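Local coordinates for pesticidal crystal protein Cry2Aa (Bacillus thuringiensis serovar kurstaki, PDB 1I5P) that binds to midgut epithelial cells of dipteran and lepidopteran larvae and promotes their colloid-osmotic lysis, at residues G70-S75 with I192-E197; S186-V191 with R206-Y211; R315-F320 with T331-N336; N392-S397 with G459-L464. One frame throughout, in Å; residues are numbered along the deposited sequence.

Interaction 1: G70-S75 with I192-E197; sequences GKRILS and ILNADE
Lys71 and Asn194 make the direct polar link of this contact, in which the turn leading into helix 74-81 lies against the C-terminal end of helix 170-193 in the helical bundle of the toxin's N-terminal domain. The direct bond runs from Asn194 ND2 to Lys71 O at 2.9 Å. It is bent, with an N-H...O angle of 134°, and the donor stands above the carbonyl plane, 59° out of it, so the amide does not approach along a lone pair. Asn194 is the first residue after the helix to leave helical backbone angles, and its CG lies anti to the carbonyl carbon (chi1 -66°), which carries the amide toward the 70-75 turn. The same ND2 also bonds Asp190 O, one turn back; two carbonyls thus hold the amide nitrogen. Beside this bond, Leu193 CB sits 3.7 Å from Lys71 O, and the lysine chain crosses the leucine side chain at about a right angle, CD to CB 4.1 Å. Arg72 adds a looser touch, its CB lying 4.0 Å from Asn194 ND2, while its guanidinium turns elsewhere to a salt bridge with Asp132.

Further out, Asp190 takes the backbone N-H groups of Ile73 and Leu74 with its two carboxylate oxygens, and Arg189 NH1 reaches Gly70 O, so helix 170-193 grips the turn at several backbone positions. The lysine ammonium bonds Gln265 OE1 and also a water that lies close to Leu193 O; the distance from Lys71 NZ to that water is 2.9 Å.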
loop_
_atom_site.group_PDB
_atom_site.type_symbol
_atom_site.label_atom_id
_atom_site.label_comp_id
_atom_site.label_asym_id
_atom_site.label_seq_id
_atom_site.Cartn_x
_atom_site.Cartn_y
_atom_site.Cartn_z
ATOM N N GLY A 70 17.405 2.336 -14.243
ATOM C CA GLY A 70 16.821 3.592 -13.804
ATOM C C GLY A 70 17.780 4.547 -13.114
ATOM O O GLY A 70 17.518 5.002 -12.000
ATOM N N LYS A 71 18.879 4.864 -13.794
ATOM C CA LYS A 71 19.902 5.758 -13.274
ATOM C C LYS A 71 19.459 7.218 -13.244
ATOM O O LYS A 71 19.906 7.990 -12.396
ATOM C CB LYS A 71 21.174 5.651 -14.128
ATOM C CG LYS A 71 21.866 4.297 -14.093
ATOM C CD LYS A 71 22.531 4.047 -12.749
ATOM C CE LYS A 71 23.378 2.773 -12.774
ATOM N NZ LYS A 71 24.172 2.624 -11.528
ATOM N N ARG A 72 18.586 7.598 -14.172
ATOM C CA ARG A 72 18.122 8.974 -14.245
ATOM C C ARG A 72 16.601 9.040 -14.198
ATOM O O ARG A 72 15.907 8.474 -15.050
ATOM C CB ARG A 72 18.642 9.630 -15.524
ATOM C CG ARG A 72 18.485 11.133 -15.562
ATOM C CD ARG A 72 18.987 11.700 -16.885
ATOM N NE ARG A 72 18.762 13.142 -16.978
ATOM C CZ ARG A 72 19.005 13.868 -18.065
ATOM N NH1 ARG A 72 19.483 13.293 -19.161
ATOM N NH2 ARG A 72 18.772 15.172 -18.053
ATOM N N ILE A 73 16.091 9.745 -13.196
ATOM C CA ILE A 73 14.655 9.868 -12.997
ATOM C C ILE A 73 14.045 11.207 -13.405
ATOM O O ILE A 73 13.032 11.245 -14.100
ATOM C CB ILE A 73 14.291 9.642 -11.504
ATOM C CG1 ILE A 73 14.667 8.226 -11.068
ATOM C CG2 ILE A 73 12.801 9.879 -11.288
ATOM C CD1 ILE A 73 14.528 7.995 -9.559
ATOM N N LEU A 74 14.665 12.297 -12.963
ATOM C CA LEU A 74 14.137 13.640 -13.198
ATOM C C LEU A 74 13.621 14.008 -14.586
ATOM O O LEU A 74 12.559 14.614 -14.703
ATOM C CB LEU A 74 15.148 14.696 -12.743
ATOM C CG LEU A 74 14.501 16.065 -12.468
ATOM C CD1 LEU A 74 13.539 15.931 -11.284
ATOM C CD2 LEU A 74 15.562 17.117 -12.181
ATOM N N SER A 75 14.352 13.655 -15.637
ATOM C CA SER A 75 13.902 14.010 -16.982
ATOM C C SER A 75 12.572 13.365 -17.367
ATOM O O SER A 75 11.669 14.045 -17.851
ATOM C CB SER A 75 14.961 13.650 -18.021
ATOM O OG SER A 75 14.545 14.094 -19.296
ATOM N N ILE A 192 23.788 11.705 -7.838
ATOM C CA ILE A 192 24.563 10.604 -7.277
ATOM C C ILE A 192 24.868 9.493 -8.285
ATOM O O ILE A 192 26.031 9.133 -8.494
ATOM C CB ILE A 192 23.823 9.966 -6.077
ATOM C CG1 ILE A 192 23.667 11.002 -4.955
ATOM C CG2 ILE A 192 24.575 8.730 -5.593
ATOM C CD1 ILE A 192 22.792 10.547 -3.806
ATOM N N LEU A 193 23.820 8.955 -8.904
ATOM C CA LEU A 193 23.965 7.854 -9.854
ATOM C C LEU A 193 24.587 8.208 -11.203
ATOM O O LEU A 193 25.004 7.324 -11.951
ATOM C CB LEU A 193 22.606 7.177 -10.068
ATOM C CG LEU A 193 22.005 6.535 -8.806
ATOM C CD1 LEU A 193 20.632 5.949 -9.110
ATOM C CD2 LEU A 193 22.953 5.454 -8.283
ATOM N N ASN A 194 24.656 9.498 -11.504
ATOM C CA ASN A 194 25.232 9.968 -12.760
ATOM C C ASN A 194 26.458 10.836 -12.498
ATOM O O ASN A 194 26.903 11.579 -13.376
ATOM C CB ASN A 194 24.186 10.773 -13.533
ATOM C CG ASN A 194 23.027 9.916 -13.989
ATOM O OD1 ASN A 194 23.108 9.259 -15.024
ATOM N ND2 ASN A 194 21.950 9.900 -13.209
ATOM N N ALA A 195 27.000 10.727 -11.287
ATOM C CA ALA A 195 28.158 11.514 -10.864
ATOM C C ALA A 195 29.313 11.519 -11.865
ATOM O O ALA A 195 29.710 12.572 -12.360
ATOM C CB ALA A 195 28.648 11.017 -9.508
ATOM N N ASP A 196 29.860 10.345 -12.147
ATOM C CA ASP A 196 30.969 10.247 -13.086
ATOM C C ASP A 196 30.577 10.760 -14.468
ATOM O O ASP A 196 31.308 11.536 -15.079
ATOM C CB ASP A 196 31.447 8.796 -13.178
ATOM C CG ASP A 196 32.065 8.305 -11.879
ATOM O OD1 ASP A 196 32.221 7.076 -11.721
ATOM O OD2 ASP A 196 32.400 9.150 -11.019
ATOM N N GLU A 197 29.416 10.333 -14.950
ATOM C CA GLU A 197 28.922 10.745 -16.262
ATOM C C GLU A 197 28.731 12.260 -16.393
ATOM O O GLU A 197 28.902 12.819 -17.474
ATOM C CB GLU A 197 27.583 10.054 -16.573
ATOM C CG GLU A 197 27.625 8.539 -16.795
ATOM C CD GLU A 197 27.760 7.725 -15.508
ATOM O OE1 GLU A 197 27.551 8.278 -14.408
ATOM O OE2 GLU A 197 28.065 6.514 -15.602
HETATM O O HOH W 1 25.746 5.031 -11.323
#

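Interaction 2: S186-V191 with R206-Y211; sequences SFIRDV and RTYRDY
This is a buried apolar contact between two long helices of the N-terminal domain, 170-193 and 202-232, separated by the short helix 195-198, and Tyr208 is its main contributor. The axes of the two short segments approach to 9.0 Å with 149° between their directions, so the helices run roughly antiparallel. Val191 lies over one face of the Tyr208 ring in a CH-pi contact, CG1 standing 4.1 Å from the ring centroid and 23° off its normal. Its CG1 is anti to the backbone N (chi1 172°), which places this methyl over the ring while CG2 turns to Tyr208 CE2. The opposite face is covered from within its own helix by Tyr211 CD1, 3.6 Å above the plane and over the centre. Phe187 meets the ring at its edge, CE2 to Tyr208 CE2 3.8 Å, and the phenylalanine is itself packed edge-to-face with Phe127. Ile188 lies nearer the backbones: its CG2 is 3.4 Å from Tyr208 O and 3.9 Å from Tyr211 CB. Gln154 of helix 145-160 touches Phe187, Tyr208 and Tyr211 and so brings a third helix to the cluster. Such packing between near-antiparallel helices belongs to the helical bundle that forms the N-terminal domain of three-domain delta-endotoxins.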
loop_
_atom_site.group_PDB
_atom_site.type_symbol
_atom_site.label_atom_id
_atom_site.label_comp_id
_atom_site.label_asym_id
_atom_site.label_seq_id
_atom_site.Cartn_x
_atom_site.Cartn_y
_atom_site.Cartn_z
ATOM N N SER A 186 14.423 13.010 -6.441
ATOM C CA SER A 186 14.780 12.317 -7.675
ATOM C C SER A 186 16.014 13.000 -8.260
ATOM O O SER A 186 16.919 12.342 -8.785
ATOM C CB SER A 186 13.629 12.385 -8.681
ATOM O OG SER A 186 12.504 11.644 -8.226
ATOM N N PHE A 187 16.018 14.330 -8.166
ATOM C CA PHE A 187 17.107 15.175 -8.645
ATOM C C PHE A 187 18.397 14.806 -7.919
ATOM O O PHE A 187 19.437 14.583 -8.539
ATOM C CB PHE A 187 16.758 16.651 -8.389
ATOM C CG PHE A 187 17.952 17.572 -8.358
ATOM C CD1 PHE A 187 18.612 17.921 -9.534
ATOM C CD2 PHE A 187 18.423 18.080 -7.148
ATOM C CE1 PHE A 187 19.724 18.765 -9.511
ATOM C CE2 PHE A 187 19.538 18.928 -7.117
ATOM C CZ PHE A 187 20.188 19.268 -8.304
ATOM N N ILE A 188 18.318 14.744 -6.596
ATOM C CA ILE A 188 19.467 14.395 -5.773
ATOM C C ILE A 188 20.000 13.008 -6.136
ATOM O O ILE A 188 21.203 12.820 -6.299
ATOM C CB ILE A 188 19.089 14.448 -4.278
ATOM C CG1 ILE A 188 18.785 15.900 -3.890
ATOM C CG2 ILE A 188 20.215 13.861 -3.420
ATOM C CD1 ILE A 188 18.128 16.068 -2.521
ATOM N N ARG A 189 19.096 12.046 -6.279
ATOM C CA ARG A 189 19.488 10.691 -6.638
ATOM C C ARG A 189 20.163 10.690 -8.010
ATOM O O ARG A 189 21.119 9.953 -8.234
ATOM C CB ARG A 189 18.262 9.769 -6.667
ATOM C CG ARG A 189 18.591 8.284 -6.816
ATOM C CD ARG A 189 17.318 7.469 -6.968
ATOM N NE ARG A 189 17.539 6.025 -6.881
ATOM C CZ ARG A 189 17.474 5.191 -7.913
ATOM N NH1 ARG A 189 17.203 5.651 -9.127
ATOM N NH2 ARG A 189 17.650 3.890 -7.728
ATOM N N ASP A 190 19.662 11.516 -8.925
ATOM C CA ASP A 190 20.237 11.593 -10.266
ATOM C C ASP A 190 21.691 12.049 -10.206
ATOM O O ASP A 190 22.554 11.475 -10.871
ATOM C CB ASP A 190 19.436 12.560 -11.146
ATOM C CG ASP A 190 18.154 11.941 -11.691
ATOM O OD1 ASP A 190 17.931 10.729 -11.485
ATOM O OD2 ASP A 190 17.372 12.669 -12.339
ATOM N N VAL A 191 21.964 13.079 -9.411
ATOM C CA VAL A 191 23.326 13.587 -9.282
ATOM C C VAL A 191 24.256 12.474 -8.815
ATOM O O VAL A 191 25.360 12.311 -9.334
ATOM C CB VAL A 191 23.398 14.749 -8.265
ATOM C CG1 VAL A 191 24.854 15.131 -8.008
ATOM C CG2 VAL A 191 22.616 15.946 -8.788
ATOM N N ARG A 206 29.796 13.196 -2.260
ATOM C CA ARG A 206 29.618 12.897 -0.853
ATOM C C ARG A 206 28.527 13.772 -0.244
ATOM O O ARG A 206 27.701 13.296 0.539
ATOM C CB ARG A 206 30.920 13.105 -0.091
ATOM C CG ARG A 206 30.800 12.768 1.385
ATOM C CD ARG A 206 30.456 11.293 1.588
ATOM N NE ARG A 206 29.360 11.114 2.538
ATOM C CZ ARG A 206 28.950 9.934 2.996
ATOM N NH1 ARG A 206 29.543 8.815 2.597
ATOM N NH2 ARG A 206 27.940 9.874 3.855
ATOM N N THR A 207 28.528 15.055 -0.596
ATOM C CA THR A 207 27.522 15.976 -0.081
ATOM C C THR A 207 26.122 15.537 -0.514
ATOM O O THR A 207 25.198 15.520 0.295
ATOM C CB THR A 207 27.783 17.419 -0.570
ATOM O OG1 THR A 207 29.019 17.892 -0.019
ATOM C CG2 THR A 207 26.656 18.351 -0.145
ATOM N N TYR A 208 25.964 15.172 -1.783
ATOM C CA TYR A 208 24.657 14.744 -2.268
ATOM C C TYR A 208 24.178 13.426 -1.685
ATOM O O TYR A 208 22.980 13.170 -1.639
ATOM C CB TYR A 208 24.627 14.708 -3.802
ATOM C CG TYR A 208 24.224 16.050 -4.367
ATOM C CD1 TYR A 208 25.075 17.150 -4.259
ATOM C CD2 TYR A 208 22.946 16.255 -4.895
ATOM C CE1 TYR A 208 24.667 18.421 -4.645
ATOM C CE2 TYR A 208 22.527 17.529 -5.287
ATOM C CZ TYR A 208 23.390 18.604 -5.152
ATOM O OH TYR A 208 22.958 19.867 -5.486
ATOM N N ARG A 209 25.097 12.582 -1.233
ATOM C CA ARG A 209 24.667 11.331 -0.618
ATOM C C ARG A 209 23.964 11.724 0.686
ATOM O O ARG A 209 22.933 11.154 1.039
ATOM C CB ARG A 209 25.865 10.422 -0.306
ATOM C CG ARG A 209 26.585 9.823 -1.513
ATOM C CD ARG A 209 27.698 8.891 -1.034
ATOM N NE ARG A 209 28.524 8.333 -2.104
ATOM C CZ ARG A 209 28.191 7.296 -2.869
ATOM N NH1 ARG A 209 27.030 6.678 -2.702
ATOM N NH2 ARG A 209 29.045 6.856 -3.784
ATOM N N ASP A 210 24.523 12.706 1.397
ATOM C CA ASP A 210 23.926 13.166 2.651
ATOM C C ASP A 210 22.610 13.872 2.366
ATOM O O ASP A 210 21.669 13.787 3.155
ATOM C CB ASP A 210 24.861 14.120 3.404
ATOM C CG ASP A 210 26.054 13.412 4.017
ATOM O OD1 ASP A 210 25.989 12.180 4.208
ATOM O OD2 ASP A 210 27.055 14.097 4.322
ATOM N N TYR A 211 22.551 14.578 1.241
ATOM C CA TYR A 211 21.329 15.269 0.852
ATOM C C TYR A 211 20.177 14.271 0.704
ATOM O O TYR A 211 19.085 14.480 1.236
ATOM C CB TYR A 211 21.532 16.006 -0.476
ATOM C CG TYR A 211 22.193 17.368 -0.370
ATOM C CD1 TYR A 211 22.459 18.117 -1.517
ATOM C CD2 TYR A 211 22.527 17.919 0.866
ATOM C CE1 TYR A 211 23.039 19.382 -1.438
ATOM C CE2 TYR A 211 23.109 19.186 0.957
ATOM C CZ TYR A 211 23.359 19.910 -0.198
ATOM O OH TYR A 211 23.904 21.171 -0.125
#

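Interaction 3: R315-F320 with T331-N336; sequences RLSITF and TTHSLN
Leu316 and Ser334 form a hydrogen-bonded antiparallel pair with two good backbone bonds, Leu316 N to Ser334 O at 2.8 Å and Ser334 N to Leu316 O at 2.9 Å, both with the donor in the carbonyl plane. Two residues along, Thr332 N gives its hydrogen to Ile318 O at 2.9 Å, whereas the return bond from Ile318 N to Thr332 O is weak at 3.3 Å. The carbonyls of Ser334, Leu316 and Ile318 each also take a CA-H...O contact, for instance His333 CA to Leu316 O.

On the face carrying Ser317 and His333, a non-hydrogen-bonded pair, the hydroxyl and the ring supply the link that the backbone lacks: Ser317 OG lies 2.7 Å from His333 ND1, at the ring edge and in its plane. Their side chains can meet because each has its first side-chain branch anti to the carbonyl carbon (His333 chi1 -58°). On the other face, Ser334 OG donates to Asn336 OD1 at 2.7 Å, and Leu316 CD1 rests 3.6 Å from Asn336 ND2, which has a weak bond to Gly459 O.

The two strands form the beta hairpin 308-321/329-342 of the middle domain; strand 389-393 pairs parallel with 329-342, bonding Thr331 and His333 through Asn392, and strand 360-363 pairs antiparallel with 308-321.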
loop_
_atom_site.group_PDB
_atom_site.type_symbol
_atom_site.label_atom_id
_atom_site.label_comp_id
_atom_site.label_asym_id
_atom_site.label_seq_id
_atom_site.Cartn_x
_atom_site.Cartn_y
_atom_site.Cartn_z
ATOM N N ARG A 315 -27.143 -14.824 3.815
ATOM C CA ARG A 315 -27.876 -13.772 3.123
ATOM C C ARG A 315 -29.367 -14.037 3.281
ATOM O O ARG A 315 -29.824 -15.178 3.158
ATOM C CB ARG A 315 -27.520 -13.735 1.639
ATOM C CG ARG A 315 -27.877 -14.987 0.865
ATOM C CD ARG A 315 -27.421 -14.824 -0.569
ATOM N NE ARG A 315 -27.364 -16.087 -1.294
ATOM C CZ ARG A 315 -26.679 -16.253 -2.417
ATOM N NH1 ARG A 315 -25.997 -15.235 -2.930
ATOM N NH2 ARG A 315 -26.674 -17.429 -3.029
ATOM N N LEU A 316 -30.124 -12.985 3.563
ATOM C CA LEU A 316 -31.563 -13.125 3.732
ATOM C C LEU A 316 -32.343 -12.154 2.855
ATOM O O LEU A 316 -31.953 -10.997 2.690
ATOM C CB LEU A 316 -31.950 -12.903 5.198
ATOM C CG LEU A 316 -31.417 -13.888 6.245
ATOM C CD1 LEU A 316 -31.842 -13.434 7.634
ATOM C CD2 LEU A 316 -31.940 -15.289 5.957
ATOM N N SER A 317 -33.439 -12.652 2.287
ATOM C CA SER A 317 -34.344 -11.862 1.450
ATOM C C SER A 317 -35.745 -11.998 2.027
ATOM O O SER A 317 -36.440 -12.981 1.775
ATOM C CB SER A 317 -34.350 -12.363 0.007
ATOM O OG SER A 317 -33.277 -11.814 -0.735
ATOM N N ILE A 318 -36.151 -11.009 2.809
ATOM C CA ILE A 318 -37.466 -11.013 3.431
ATOM C C ILE A 318 -38.330 -9.881 2.892
ATOM O O ILE A 318 -37.907 -8.726 2.853
ATOM C CB ILE A 318 -37.345 -10.871 4.958
ATOM C CG1 ILE A 318 -36.569 -12.064 5.517
ATOM C CG2 ILE A 318 -38.727 -10.776 5.589
ATOM C CD1 ILE A 318 -35.821 -11.769 6.797
ATOM N N THR A 319 -39.543 -10.227 2.474
ATOM C CA THR A 319 -40.483 -9.250 1.941
ATOM C C THR A 319 -41.799 -9.362 2.695
ATOM O O THR A 319 -42.750 -9.959 2.192
ATOM C CB THR A 319 -40.771 -9.500 0.449
ATOM O OG1 THR A 319 -39.547 -9.466 -0.294
ATOM C CG2 THR A 319 -41.720 -8.439 -0.093
ATOM N N PHE A 320 -41.864 -8.797 3.897
ATOM C CA PHE A 320 -43.096 -8.872 4.672
ATOM C C PHE A 320 -44.182 -7.998 4.052
ATOM O O PHE A 320 -43.909 -6.895 3.582
ATOM C CB PHE A 320 -42.851 -8.446 6.126
ATOM C CG PHE A 320 -42.576 -6.977 6.299
ATOM C CD1 PHE A 320 -41.276 -6.516 6.467
ATOM C CD2 PHE A 320 -43.623 -6.056 6.326
ATOM C CE1 PHE A 320 -41.017 -5.163 6.664
ATOM C CE2 PHE A 320 -43.374 -4.695 6.521
ATOM C CZ PHE A 320 -42.066 -4.250 6.693
ATOM N N THR A 331 -39.233 -4.902 1.425
ATOM C CA THR A 331 -38.254 -5.970 1.294
ATOM C C THR A 331 -36.882 -5.533 1.794
ATOM O O THR A 331 -36.505 -4.366 1.679
ATOM C CB THR A 331 -38.116 -6.414 -0.169
ATOM O OG1 THR A 331 -39.402 -6.789 -0.676
ATOM C CG2 THR A 331 -37.168 -7.596 -0.281
ATOM N N THR A 332 -36.139 -6.483 2.350
ATOM C CA THR A 332 -34.809 -6.211 2.865
ATOM C C THR A 332 -33.849 -7.356 2.541
ATOM O O THR A 332 -34.017 -8.477 3.024
ATOM C CB THR A 332 -34.842 -5.988 4.396
ATOM O OG1 THR A 332 -33.506 -5.843 4.892
ATOM C CG2 THR A 332 -35.507 -7.159 5.093
ATOM N N HIS A 333 -32.860 -7.064 1.700
ATOM C CA HIS A 333 -31.841 -8.037 1.309
ATOM C C HIS A 333 -30.626 -7.746 2.177
ATOM O O HIS A 333 -29.952 -6.729 2.002
ATOM C CB HIS A 333 -31.479 -7.871 -0.163
ATOM C CG HIS A 333 -32.641 -8.021 -1.090
ATOM N ND1 HIS A 333 -33.303 -9.216 -1.267
ATOM C CD2 HIS A 333 -33.269 -7.123 -1.885
ATOM C CE1 HIS A 333 -34.288 -9.049 -2.130
ATOM N NE2 HIS A 333 -34.289 -7.787 -2.520
ATOM N N SER A 334 -30.349 -8.640 3.118
ATOM C CA SER A 334 -29.243 -8.435 4.036
ATOM C C SER A 334 -28.251 -9.583 4.160
ATOM O O SER A 334 -28.550 -10.729 3.819
ATOM C CB SER A 334 -29.802 -8.140 5.423
ATOM O OG SER A 334 -30.585 -9.234 5.876
ATOM N N LEU A 335 -27.059 -9.238 4.643
ATOM C CA LEU A 335 -25.990 -10.195 4.907
ATOM C C LEU A 335 -25.867 -10.097 6.418
ATOM O O LEU A 335 -25.370 -9.101 6.953
ATOM C CB LEU A 335 -24.672 -9.777 4.247
ATOM C CG LEU A 335 -23.475 -10.663 4.620
ATOM C CD1 LEU A 335 -23.725 -12.096 4.173
ATOM C CD2 LEU A 335 -22.203 -10.115 3.984
ATOM N N ASN A 336 -26.346 -11.128 7.099
ATOM C CA ASN A 336 -26.363 -11.157 8.550
ATOM C C ASN A 336 -25.115 -11.704 9.220
ATOM O O ASN A 336 -24.843 -11.392 10.380
ATOM C CB ASN A 336 -27.584 -11.960 9.006
ATOM C CG ASN A 336 -28.900 -11.282 8.649
ATOM O OD1 ASN A 336 -29.098 -10.832 7.519
ATOM N ND2 ASN A 336 -29.808 -11.215 9.615
#

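Interaction 4: N392-S397 with G459-L464; sequences NWQTES and GARAYL
Gln394 and Glu396 of the middle domain both reach from the bulged turn after strand 389-393 toward strand 462-469, which belongs to a different sheet, and their ends meet each other as well as the backbone of 462-464. The Gln394 chain runs extended beyond CG and crosses the Tyr463 side chain at about a right angle, the amide and ring planes 42° apart; NE2 comes within 3.3 Å of Tyr463 CE2. The amide lies almost parallel to the Arg461 guanidinium, 9° between planes, with OE1 3.5 Å from Arg461 CD. From NE2 a weak, bent bond goes to Ala462 O, while a straighter one reaches Glu396 OE2 at 3.0 Å from its anti side. Gln394 OE1 accepts from Leu335 N of the adjacent strand.

Glu396 is bent at CG (chi2 -63°), folding its carboxylate back toward the 462-464 backbone. Leu464 N donates to Glu396 OE1 at 3.0 Å, from above the carboxylate plane, and Leu464 CG is 3.3 Å from the same oxygen. Glu396 and Ser397 form a G1 beta bulge opposite Trp377.

Together these bonds give both carboxylate oxygens a donor in a buried place, which would be expected to stabilise the ionised form, and the Gln394 amide ties Glu396 OE2 to the Ala462 carbonyl, the second link being weak.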
loop_
_atom_site.group_PDB
_atom_site.type_symbol
_atom_site.label_atom_id
_atom_site.label_comp_id
_atom_site.label_asym_id
_atom_site.label_seq_id
_atom_site.Cartn_x
_atom_site.Cartn_y
_atom_site.Cartn_z
ATOM N N ASN A 392 -34.630 -2.341 0.999
ATOM C CA ASN A 392 -33.339 -2.090 1.610
ATOM C C ASN A 392 -32.418 -3.154 1.064
ATOM O O ASN A 392 -32.734 -4.339 1.120
ATOM C CB ASN A 392 -33.442 -2.207 3.125
ATOM C CG ASN A 392 -34.458 -1.256 3.698
ATOM O OD1 ASN A 392 -35.228 -1.612 4.587
ATOM N ND2 ASN A 392 -34.467 -0.034 3.187
ATOM N N TRP A 393 -31.277 -2.737 0.533
ATOM C CA TRP A 393 -30.357 -3.691 -0.056
ATOM C C TRP A 393 -28.913 -3.524 0.340
ATOM O O TRP A 393 -28.459 -2.442 0.715
ATOM C CB TRP A 393 -30.434 -3.630 -1.592
ATOM C CG TRP A 393 -30.319 -2.232 -2.140
ATOM C CD1 TRP A 393 -31.347 -1.370 -2.401
ATOM C CD2 TRP A 393 -29.112 -1.517 -2.449
ATOM N NE1 TRP A 393 -30.857 -0.167 -2.853
ATOM C CE2 TRP A 393 -29.489 -0.228 -2.891
ATOM C CE3 TRP A 393 -27.748 -1.838 -2.391
ATOM C CZ2 TRP A 393 -28.553 0.742 -3.275
ATOM C CZ3 TRP A 393 -26.815 -0.871 -2.771
ATOM C CH2 TRP A 393 -27.226 0.404 -3.208
ATOM N N GLN A 394 -28.205 -4.639 0.241
ATOM C CA GLN A 394 -26.778 -4.712 0.501
ATOM C C GLN A 394 -26.211 -5.310 -0.786
ATOM O O GLN A 394 -26.970 -5.769 -1.646
ATOM C CB GLN A 394 -26.488 -5.621 1.702
ATOM C CG GLN A 394 -26.327 -4.864 3.018
ATOM C CD GLN A 394 -26.033 -5.785 4.188
ATOM O OE1 GLN A 394 -26.945 -6.300 4.830
ATOM N NE2 GLN A 394 -24.753 -6.000 4.467
ATOM N N THR A 395 -24.894 -5.278 -0.942
ATOM C CA THR A 395 -24.256 -5.841 -2.129
ATOM C C THR A 395 -23.312 -6.949 -1.666
ATOM O O THR A 395 -23.638 -8.131 -1.760
ATOM C CB THR A 395 -23.458 -4.766 -2.913
ATOM O OG1 THR A 395 -22.767 -3.910 -1.995
ATOM C CG2 THR A 395 -24.394 -3.931 -3.786
ATOM N N GLU A 396 -22.155 -6.557 -1.147
ATOM C CA GLU A 396 -21.174 -7.507 -0.650
ATOM C C GLU A 396 -20.839 -8.503 -1.754
ATOM O O GLU A 396 -20.968 -9.714 -1.567
ATOM C CB GLU A 396 -21.733 -8.256 0.567
ATOM C CG GLU A 396 -22.519 -7.398 1.562
ATOM C CD GLU A 396 -21.689 -6.305 2.227
ATOM O OE1 GLU A 396 -20.445 -6.369 2.170
ATOM O OE2 GLU A 396 -22.285 -5.385 2.821
ATOM N N SER A 397 -20.410 -7.983 -2.903
ATOM C CA SER A 397 -20.078 -8.815 -4.054
ATOM C C SER A 397 -18.628 -8.636 -4.479
ATOM O O SER A 397 -18.009 -7.607 -4.199
ATOM C CB SER A 397 -21.013 -8.474 -5.219
ATOM O OG SER A 397 -20.639 -9.158 -6.397
ATOM N N GLY A 459 -29.419 -11.618 14.555
ATOM C CA GLY A 459 -29.363 -11.777 13.115
ATOM C C GLY A 459 -28.264 -10.830 12.662
ATOM O O GLY A 459 -27.474 -11.142 11.775
ATOM N N ALA A 460 -28.222 -9.668 13.306
ATOM C CA ALA A 460 -27.236 -8.629 13.032
ATOM C C ALA A 460 -26.936 -8.402 11.552
ATOM O O ALA A 460 -27.693 -8.814 10.671
ATOM C CB ALA A 460 -25.946 -8.937 13.780
ATOM N N ARG A 461 -25.815 -7.739 11.293
ATOM C CA ARG A 461 -25.404 -7.433 9.934
ATOM C C ARG A 461 -23.895 -7.543 9.769
ATOM O O ARG A 461 -23.137 -7.366 10.720
ATOM C CB ARG A 461 -25.844 -6.016 9.561
ATOM C CG ARG A 461 -27.352 -5.821 9.449
ATOM C CD ARG A 461 -27.887 -6.422 8.168
ATOM N NE ARG A 461 -29.292 -6.094 7.943
ATOM C CZ ARG A 461 -30.314 -6.678 8.558
ATOM N NH1 ARG A 461 -30.101 -7.635 9.451
ATOM N NH2 ARG A 461 -31.552 -6.306 8.271
ATOM N N ALA A 462 -23.471 -7.843 8.546
ATOM C CA ALA A 462 -22.057 -7.949 8.223
ATOM C C ALA A 462 -21.787 -7.041 7.031
ATOM O O ALA A 462 -22.403 -7.195 5.982
ATOM C CB ALA A 462 -21.697 -9.389 7.876
ATOM N N TYR A 463 -20.884 -6.083 7.209
ATOM C CA TYR A 463 -20.513 -5.163 6.143
ATOM C C TYR A 463 -19.042 -5.414 5.839
ATOM O O TYR A 463 -18.168 -5.111 6.647
ATOM C CB TYR A 463 -20.754 -3.719 6.589
ATOM C CG TYR A 463 -22.208 -3.455 6.923
ATOM C CD1 TYR A 463 -22.634 -3.329 8.248
ATOM C CD2 TYR A 463 -23.162 -3.366 5.911
ATOM C CE1 TYR A 463 -23.986 -3.119 8.553
ATOM C CE2 TYR A 463 -24.510 -3.159 6.201
ATOM C CZ TYR A 463 -24.917 -3.035 7.520
ATOM O OH TYR A 463 -26.255 -2.828 7.782
ATOM N N LEU A 464 -18.784 -5.975 4.663
ATOM C CA LEU A 464 -17.437 -6.342 4.253
ATOM C C LEU A 464 -16.522 -5.216 3.807
ATOM O O LEU A 464 -16.968 -4.164 3.336
ATOM C CB LEU A 464 -17.508 -7.407 3.158
ATOM C CG LEU A 464 -18.441 -8.572 3.494
ATOM C CD1 LEU A 464 -18.353 -9.630 2.411
ATOM C CD2 LEU A 464 -18.069 -9.158 4.850
#

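Overall arrangement
The four contacts fall into two groups on opposite sides of the molecule's centre. Interactions 1 and 2 lie in the N-terminal helical domain, their centres 10 Å apart, and share helix 170-193; they also touch where Ile192 CD1 of interaction 1 packs 3.4 Å from Tyr208 O of interaction 2. Interactions 3 and 4 lie in the middle domain, 9 Å apart between centres, and reach a common sheet in which strands 329-342 and 389-393 are neighbours. Leu335 O is 2.8 Å from Ala462 N, so strand 329-342 also meets the 459-464 segment of interaction 4. Between the groups the centres are 52 to 61 Å apart and the nearest atoms at least about 35 Å, without any touch.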